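PDB 4GKP: spindle pole body-associated protein VIK1 from Candida glabrata, which is a noncatalytic partner of the kinesin Kar3 and probably binds microtubules through the motor homology domain, which together with a truncated neck makes up this piece. Local coordinates for residues V113-Y118 / L158-E163; K187-C192 / P200-F205. All coordinates share one frame; numbering follows the deposited sequence.

How the contacts relate
Strand 112-121 is the first of the contact strands reached from the N terminus. The chain then wanders through 39 residues, none of them helical, and returns at 158-163, where contact 1 closes this long loop on one edge of the strand. Strand 183-192 follows and pairs antiparallel with the other edge of strand 112-121, through bonds such as V113 O to F191 N. A loop of seven residues separates segments 187-192 and 200-205, and contact 2 closes that hairpin. The two loops lie in series and neither encloses the other. Together they order four neighbouring strands, 159-160, 112-121, 183-192 and 201-208, in one mixed sheet.

Contact 1. Residues V113-Y118 / L158-E163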
loop_
_atom_site.group_PDB
_atom_site.type_symbol
_atom_site.label_atom_id
_atom_site.label_comp_id
_atom_site.label_asym_id
_atom_site.label_seq_id
_atom_site.Cartn_x
_atom_site.Cartn_y
_atom_site.Cartn_z
ATOM N N VAL A 113 -7.266 -19.731 -1.622
ATOM C CA VAL A 113 -7.894 -19.208 -2.833
ATOM C C VAL A 113 -7.946 -17.681 -2.641
ATOM O O VAL A 113 -8.402 -17.188 -1.596
ATOM C CB VAL A 113 -9.297 -19.823 -3.065
ATOM C CG1 VAL A 113 -10.131 -18.997 -4.052
ATOM C CG2 VAL A 113 -9.167 -21.272 -3.531
ATOM N N ILE A 114 -7.432 -16.939 -3.621
ATOM C CA ILE A 114 -7.266 -15.493 -3.483
ATOM C C ILE A 114 -7.971 -14.800 -4.629
ATOM O O ILE A 114 -7.723 -15.126 -5.787
ATOM C CB ILE A 114 -5.777 -15.049 -3.511
ATOM C CG1 ILE A 114 -4.922 -15.887 -2.555
ATOM C CG2 ILE A 114 -5.666 -13.541 -3.192
ATOM C CD1 ILE A 114 -3.422 -15.768 -2.766
ATOM N N THR A 115 -8.848 -13.859 -4.300
ATOM C CA THR A 115 -9.554 -13.070 -5.300
ATOM C C THR A 115 -9.000 -11.650 -5.346
ATOM O O THR A 115 -8.401 -11.171 -4.378
ATOM C CB THR A 115 -11.072 -12.951 -5.008
ATOM O OG1 THR A 115 -11.282 -12.165 -3.831
ATOM C CG2 THR A 115 -11.695 -14.297 -4.800
ATOM N N LEU A 116 -9.207 -10.978 -6.472
ATOM C CA LEU A 116 -8.834 -9.584 -6.587
ATOM C C LEU A 116 -9.981 -8.769 -7.185
ATOM O O LEU A 116 -10.675 -9.221 -8.079
ATOM C CB LEU A 116 -7.562 -9.443 -7.422
ATOM C CG LEU A 116 -7.104 -8.040 -7.855
ATOM C CD1 LEU A 116 -6.741 -7.197 -6.634
ATOM C CD2 LEU A 116 -5.943 -8.105 -8.853
ATOM N N GLN A 117 -10.198 -7.586 -6.635
ATOM C CA GLN A 117 -10.986 -6.551 -7.284
ATOM C C GLN A 117 -10.166 -5.278 -7.235
ATOM O O GLN A 117 -9.528 -4.987 -6.228
ATOM C CB GLN A 117 -12.290 -6.335 -6.550
ATOM C CG GLN A 117 -13.270 -7.481 -6.692
ATOM C CD GLN A 117 -14.435 -7.326 -5.739
ATOM O OE1 GLN A 117 -14.253 -7.321 -4.509
ATOM N NE2 GLN A 117 -15.633 -7.141 -6.295
ATOM N N TYR A 118 -10.201 -4.508 -8.309
ATOM C CA TYR A 118 -9.295 -3.382 -8.463
ATOM C C TYR A 118 -10.026 -2.166 -9.026
ATOM O O TYR A 118 -10.468 -2.176 -10.172
ATOM C CB TYR A 118 -8.158 -3.800 -9.406
ATOM C CG TYR A 118 -6.996 -2.834 -9.540
ATOM C CD1 TYR A 118 -6.714 -1.886 -8.555
ATOM C CD2 TYR A 118 -6.144 -2.917 -10.632
ATOM C CE1 TYR A 118 -5.638 -1.037 -8.669
ATOM C CE2 TYR A 118 -5.067 -2.068 -10.764
ATOM C CZ TYR A 118 -4.820 -1.133 -9.782
ATOM O OH TYR A 118 -3.738 -0.302 -9.925
ATOM N N LEU A 158 -14.523 -9.377 -10.329
ATOM C CA LEU A 158 -13.704 -10.172 -9.420
ATOM C C LEU A 158 -13.009 -11.259 -10.222
ATOM O O LEU A 158 -13.622 -11.891 -11.071
ATOM C CB LEU A 158 -14.571 -10.760 -8.296
ATOM C CG LEU A 158 -13.921 -11.666 -7.233
ATOM C CD1 LEU A 158 -14.617 -11.531 -5.887
ATOM C CD2 LEU A 158 -13.901 -13.120 -7.698
ATOM N N ILE A 159 -11.718 -11.435 -9.985
ATOM C CA ILE A 159 -10.983 -12.548 -10.550
ATOM C C ILE A 159 -10.277 -13.297 -9.418
ATOM O O ILE A 159 -10.091 -12.751 -8.326
ATOM C CB ILE A 159 -9.945 -12.122 -11.624
ATOM C CG1 ILE A 159 -8.793 -11.296 -11.021
ATOM C CG2 ILE A 159 -10.626 -11.429 -12.805
ATOM C CD1 ILE A 159 -7.607 -11.142 -11.957
ATOM N N THR A 160 -9.900 -14.541 -9.676
ATOM C CA THR A 160 -8.926 -15.206 -8.823
ATOM C C THR A 160 -7.568 -14.919 -9.411
ATOM O O THR A 160 -7.430 -14.774 -10.621
ATOM C CB THR A 160 -9.156 -16.725 -8.761
ATOM O OG1 THR A 160 -9.140 -17.263 -10.096
ATOM C CG2 THR A 160 -10.503 -17.025 -8.099
ATOM N N LEU A 161 -6.559 -14.834 -8.566
ATOM C CA LEU A 161 -5.232 -14.448 -9.037
ATOM C C LEU A 161 -4.631 -15.362 -10.106
ATOM O O LEU A 161 -3.842 -14.900 -10.938
ATOM C CB LEU A 161 -4.258 -14.330 -7.876
ATOM C CG LEU A 161 -4.437 -13.190 -6.897
ATOM C CD1 LEU A 161 -3.171 -13.135 -6.058
ATOM C CD2 LEU A 161 -4.668 -11.872 -7.618
ATOM N N ASP A 162 -4.969 -16.649 -10.087
ATOM C CA ASP A 162 -4.457 -17.548 -11.132
ATOM C C ASP A 162 -5.065 -17.258 -12.518
ATOM O O ASP A 162 -4.607 -17.789 -13.522
ATOM C CB ASP A 162 -4.610 -19.021 -10.749
ATOM C CG ASP A 162 -6.054 -19.423 -10.514
ATOM O OD1 ASP A 162 -6.805 -18.647 -9.877
ATOM O OD2 ASP A 162 -6.434 -20.541 -10.951
ATOM N N GLU A 163 -6.081 -16.400 -12.573
ATOM C CA GLU A 163 -6.622 -15.971 -13.851
ATOM C C GLU A 163 -5.696 -14.980 -14.563
ATOM O O GLU A 163 -5.864 -14.730 -15.753
ATOM C CB GLU A 163 -8.032 -15.381 -13.692
ATOM C CG GLU A 163 -9.103 -16.428 -13.451
ATOM C CD GLU A 163 -10.461 -15.808 -13.271
ATOM O OE1 GLU A 163 -11.223 -15.791 -14.250
ATOM O OE2 GLU A 163 -10.760 -15.305 -12.174
#
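I114 receives the backbone N-H of L161: L161 N lies 3.0 Å from I114 O, with the donor tilted 22° from the carbonyl plane. The side chains of this pair also touch. CG2 of I114, anti to the backbone N, lies 3.8 Å from CD1 of L161. T115 sits opposite T160 in a non-hydrogen-bonded antiparallel pair. Its methyl CG2 meets CD2 of L158 at 3.8 Å, the two side chains crossing at a slant. OG1 of T115 is bound by Q189 on the next strand. L116 and I159 form the hydrogen-bonded pair. L116 N reaches I159 O at 2.7 Å, and I159 N returns a bond to L116 O at 3.1 Å. On the same face CB of L116 packs 3.8 Å from CD2 of L161, at about a right angle. L161 thus sets one methyl against each of I114 and L116, and F104 and L101 of helix 96-107 also touch it. Q117 lays its CG along CA and CB of L158, while its NE2 is held by the carbonyls of S156 and L154.

The second segment turns away sharply after T160. OG1 of T160 bonds OD1 of D162 at 2.7 Å, and T160 N bonds OE2 of E163, on its anti lone pair. E163 N also bonds T160 O. These three bonds fold the start of the 3-10 turn 161-163. The contact is a pair of antiparallel bridges, T115-T160 and L116-I159, along the sheet of a kinesin motor-like fold, followed by a 3-10 turn held by T160, D162 and E163.

Contact 2. Residues K187-C192 / P200-F205; sequences KFQFFC and PIDFYF
F188 and F203 pair through two backbone bonds, F188 N to F203 O at 2.8 Å and F203 N to F188 O at 2.9 Å. F190 and I201 form the second such pair, with a bond in each direction. The non-hydrogen-bonded pairs are K187 with Y204 and Q189 with D202.

Aromatic packing fills one face. The side chains of F188 and F203 run side by side and their rings meet obliquely, planes at 40°, with CD1 of F188 3.5 Å from CD2 of F203. CE1 of F190 reaches CB of F203. Helix 96-107 closes over this face, where F104 meets the rings of F188 and F190 edge-to-face.

The opposite face, with K187, Q189, D202 and Y204, carries a polar cluster. One water accepts from K187 NZ at 3.1 Å and from Q189 NE2, and donates to D202 OD1 at 2.6 Å. K187 NZ and D202 OD1 are 4.1 Å apart, too far for a salt bridge. The fully extended lysine, chi1 179°, runs beside the Y204 ring, and CG of K187 lies 3.7 Å from CE1 of Y204. T151 binds both K187 NZ and D202 OD2, and I152 O also takes NZ. Beside the cluster P200 makes a CH-pi contact: CB of P200 stands over one face of the F191 ring, 3.9 Å from the centroid. This is a beta hairpin in the central sheet of the kinesin-like motor homology domain.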
loop_
_atom_site.group_PDB
_atom_site.type_symbol
_atom_site.label_atom_id
_atom_site.label_comp_id
_atom_site.label_asym_id
_atom_site.label_seq_id
_atom_site.Cartn_x
_atom_site.Cartn_y
_atom_site.Cartn_z
ATOM N N LYS A 187 -8.681 -4.839 -3.614
ATOM C CA LYS A 187 -9.134 -5.653 -2.498
ATOM C C LYS A 187 -8.877 -7.120 -2.799
ATOM O O LYS A 187 -9.391 -7.651 -3.787
ATOM C CB LYS A 187 -10.613 -5.443 -2.210
ATOM C CG LYS A 187 -11.097 -6.316 -1.062
ATOM C CD LYS A 187 -12.604 -6.300 -0.927
ATOM C CE LYS A 187 -13.048 -7.267 0.161
ATOM N NZ LYS A 187 -14.498 -7.078 0.449
ATOM N N PHE A 188 -8.063 -7.754 -1.960
ATOM C CA PHE A 188 -7.795 -9.169 -2.113
ATOM C C PHE A 188 -8.564 -9.886 -1.009
ATOM O O PHE A 188 -8.544 -9.468 0.140
ATOM C CB PHE A 188 -6.298 -9.498 -1.942
ATOM C CG PHE A 188 -5.371 -8.855 -2.950
ATOM C CD1 PHE A 188 -5.007 -7.503 -2.837
ATOM C CD2 PHE A 188 -4.781 -9.616 -3.951
ATOM C CE1 PHE A 188 -4.108 -6.921 -3.739
ATOM C CE2 PHE A 188 -3.883 -9.038 -4.866
ATOM C CZ PHE A 188 -3.534 -7.698 -4.750
ATOM N N GLN A 189 -9.224 -10.978 -1.350
ATOM C CA GLN A 189 -9.781 -11.842 -0.328
ATOM C C GLN A 189 -8.972 -13.127 -0.286
ATOM O O GLN A 189 -8.745 -13.764 -1.328
ATOM C CB GLN A 189 -11.244 -12.177 -0.635
ATOM C CG GLN A 189 -12.228 -11.031 -0.435
ATOM C CD GLN A 189 -13.628 -11.420 -0.873
ATOM O OE1 GLN A 189 -13.858 -11.843 -2.030
ATOM N NE2 GLN A 189 -14.562 -11.318 0.038
ATOM N N PHE A 190 -8.549 -13.505 0.914
ATOM C CA PHE A 190 -7.837 -14.772 1.149
ATOM C C PHE A 190 -8.787 -15.748 1.817
ATOM O O PHE A 190 -9.270 -15.473 2.929
ATOM C CB PHE A 190 -6.637 -14.545 2.070
ATOM C CG PHE A 190 -5.437 -13.937 1.379
ATOM C CD1 PHE A 190 -5.393 -12.575 1.086
ATOM C CD2 PHE A 190 -4.326 -14.728 1.049
ATOM C CE1 PHE A 190 -4.273 -12.024 0.469
ATOM C CE2 PHE A 190 -3.219 -14.178 0.427
ATOM C CZ PHE A 190 -3.202 -12.839 0.120
ATOM N N PHE A 191 -9.104 -16.838 1.117
ATOM C CA PHE A 191 -9.935 -17.914 1.676
ATOM C C PHE A 191 -8.977 -19.051 2.039
ATOM O O PHE A 191 -8.384 -19.676 1.157
ATOM C CB PHE A 191 -11.029 -18.372 0.681
ATOM C CG PHE A 191 -12.047 -17.293 0.325
ATOM C CD1 PHE A 191 -11.800 -16.384 -0.719
ATOM C CD2 PHE A 191 -13.265 -17.211 0.996
ATOM C CE1 PHE A 191 -12.746 -15.410 -1.055
ATOM C CE2 PHE A 191 -14.201 -16.238 0.681
ATOM C CZ PHE A 191 -13.947 -15.337 -0.351
ATOM N N CYS A 192 -8.774 -19.267 3.337
ATOM C CA CYS A 192 -7.791 -20.248 3.817
ATOM C C CYS A 192 -8.299 -21.664 3.592
ATOM O O CYS A 192 -9.442 -21.998 3.978
ATOM C CB CYS A 192 -7.441 -20.021 5.293
ATOM S SG CYS A 192 -6.190 -21.190 5.875
ATOM N N PRO A 200 -13.281 -14.817 4.613
ATOM C CA PRO A 200 -12.114 -14.276 3.892
ATOM C C PRO A 200 -11.346 -13.311 4.772
ATOM O O PRO A 200 -11.950 -12.597 5.572
ATOM C CB PRO A 200 -12.718 -13.549 2.686
ATOM C CG PRO A 200 -14.184 -13.357 3.012
ATOM C CD PRO A 200 -14.581 -14.377 4.050
ATOM N N ILE A 201 -10.023 -13.327 4.670
ATOM C CA ILE A 201 -9.222 -12.266 5.257
ATOM C C ILE A 201 -9.027 -11.209 4.175
ATOM O O ILE A 201 -8.530 -11.518 3.084
ATOM C CB ILE A 201 -7.837 -12.776 5.707
ATOM C CG1 ILE A 201 -7.983 -14.090 6.509
ATOM C CG2 ILE A 201 -7.114 -11.678 6.480
ATOM C CD1 ILE A 201 -6.707 -14.872 6.666
ATOM N N ASP A 202 -9.431 -9.973 4.464
ATOM C CA ASP A 202 -9.302 -8.898 3.479
ATOM C C ASP A 202 -7.943 -8.188 3.549
ATOM O O ASP A 202 -7.471 -7.789 4.632
ATOM C CB ASP A 202 -10.430 -7.875 3.655
ATOM C CG ASP A 202 -11.795 -8.514 3.629
ATOM O OD1 ASP A 202 -12.028 -9.377 2.788
ATOM O OD2 ASP A 202 -12.649 -8.160 4.462
ATOM N N PHE A 203 -7.330 -8.026 2.389
ATOM C CA PHE A 203 -6.122 -7.239 2.284
ATOM C C PHE A 203 -6.392 -6.126 1.291
ATOM O O PHE A 203 -6.858 -6.398 0.183
ATOM C CB PHE A 203 -4.927 -8.097 1.839
ATOM C CG PHE A 203 -3.698 -7.292 1.432
ATOM C CD1 PHE A 203 -3.000 -6.519 2.364
ATOM C CD2 PHE A 203 -3.218 -7.337 0.122
ATOM C CE1 PHE A 203 -1.870 -5.794 1.998
ATOM C CE2 PHE A 203 -2.084 -6.605 -0.252
ATOM C CZ PHE A 203 -1.413 -5.829 0.691
ATOM N N TYR A 204 -6.114 -4.884 1.694
ATOM C CA TYR A 204 -6.278 -3.713 0.810
ATOM C C TYR A 204 -4.929 -3.131 0.439
ATOM O O TYR A 204 -4.104 -2.825 1.319
ATOM C CB TYR A 204 -7.128 -2.614 1.466
ATOM C CG TYR A 204 -8.472 -3.096 1.907
ATOM C CD1 TYR A 204 -9.548 -3.106 1.024
ATOM C CD2 TYR A 204 -8.669 -3.586 3.204
ATOM C CE1 TYR A 204 -10.796 -3.570 1.423
ATOM C CE2 TYR A 204 -9.909 -4.054 3.612
ATOM C CZ TYR A 204 -10.966 -4.036 2.715
ATOM O OH TYR A 204 -12.190 -4.493 3.105
ATOM N N PHE A 205 -4.712 -2.997 -0.861
ATOM C CA PHE A 205 -3.533 -2.327 -1.373
ATOM C C PHE A 205 -3.938 -1.005 -2.001
ATOM O O PHE A 205 -4.633 -0.963 -3.016
ATOM C CB PHE A 205 -2.784 -3.183 -2.395
ATOM C CG PHE A 205 -1.559 -2.517 -2.947
ATOM C CD1 PHE A 205 -0.509 -2.132 -2.100
ATOM C CD2 PHE A 205 -1.444 -2.257 -4.313
ATOM C CE1 PHE A 205 0.627 -1.501 -2.606
ATOM C CE2 PHE A 205 -0.301 -1.648 -4.825
ATOM C CZ PHE A 205 0.735 -1.276 -3.974
HETATM O O HOH W 1 -14.404 -9.782 1.950
#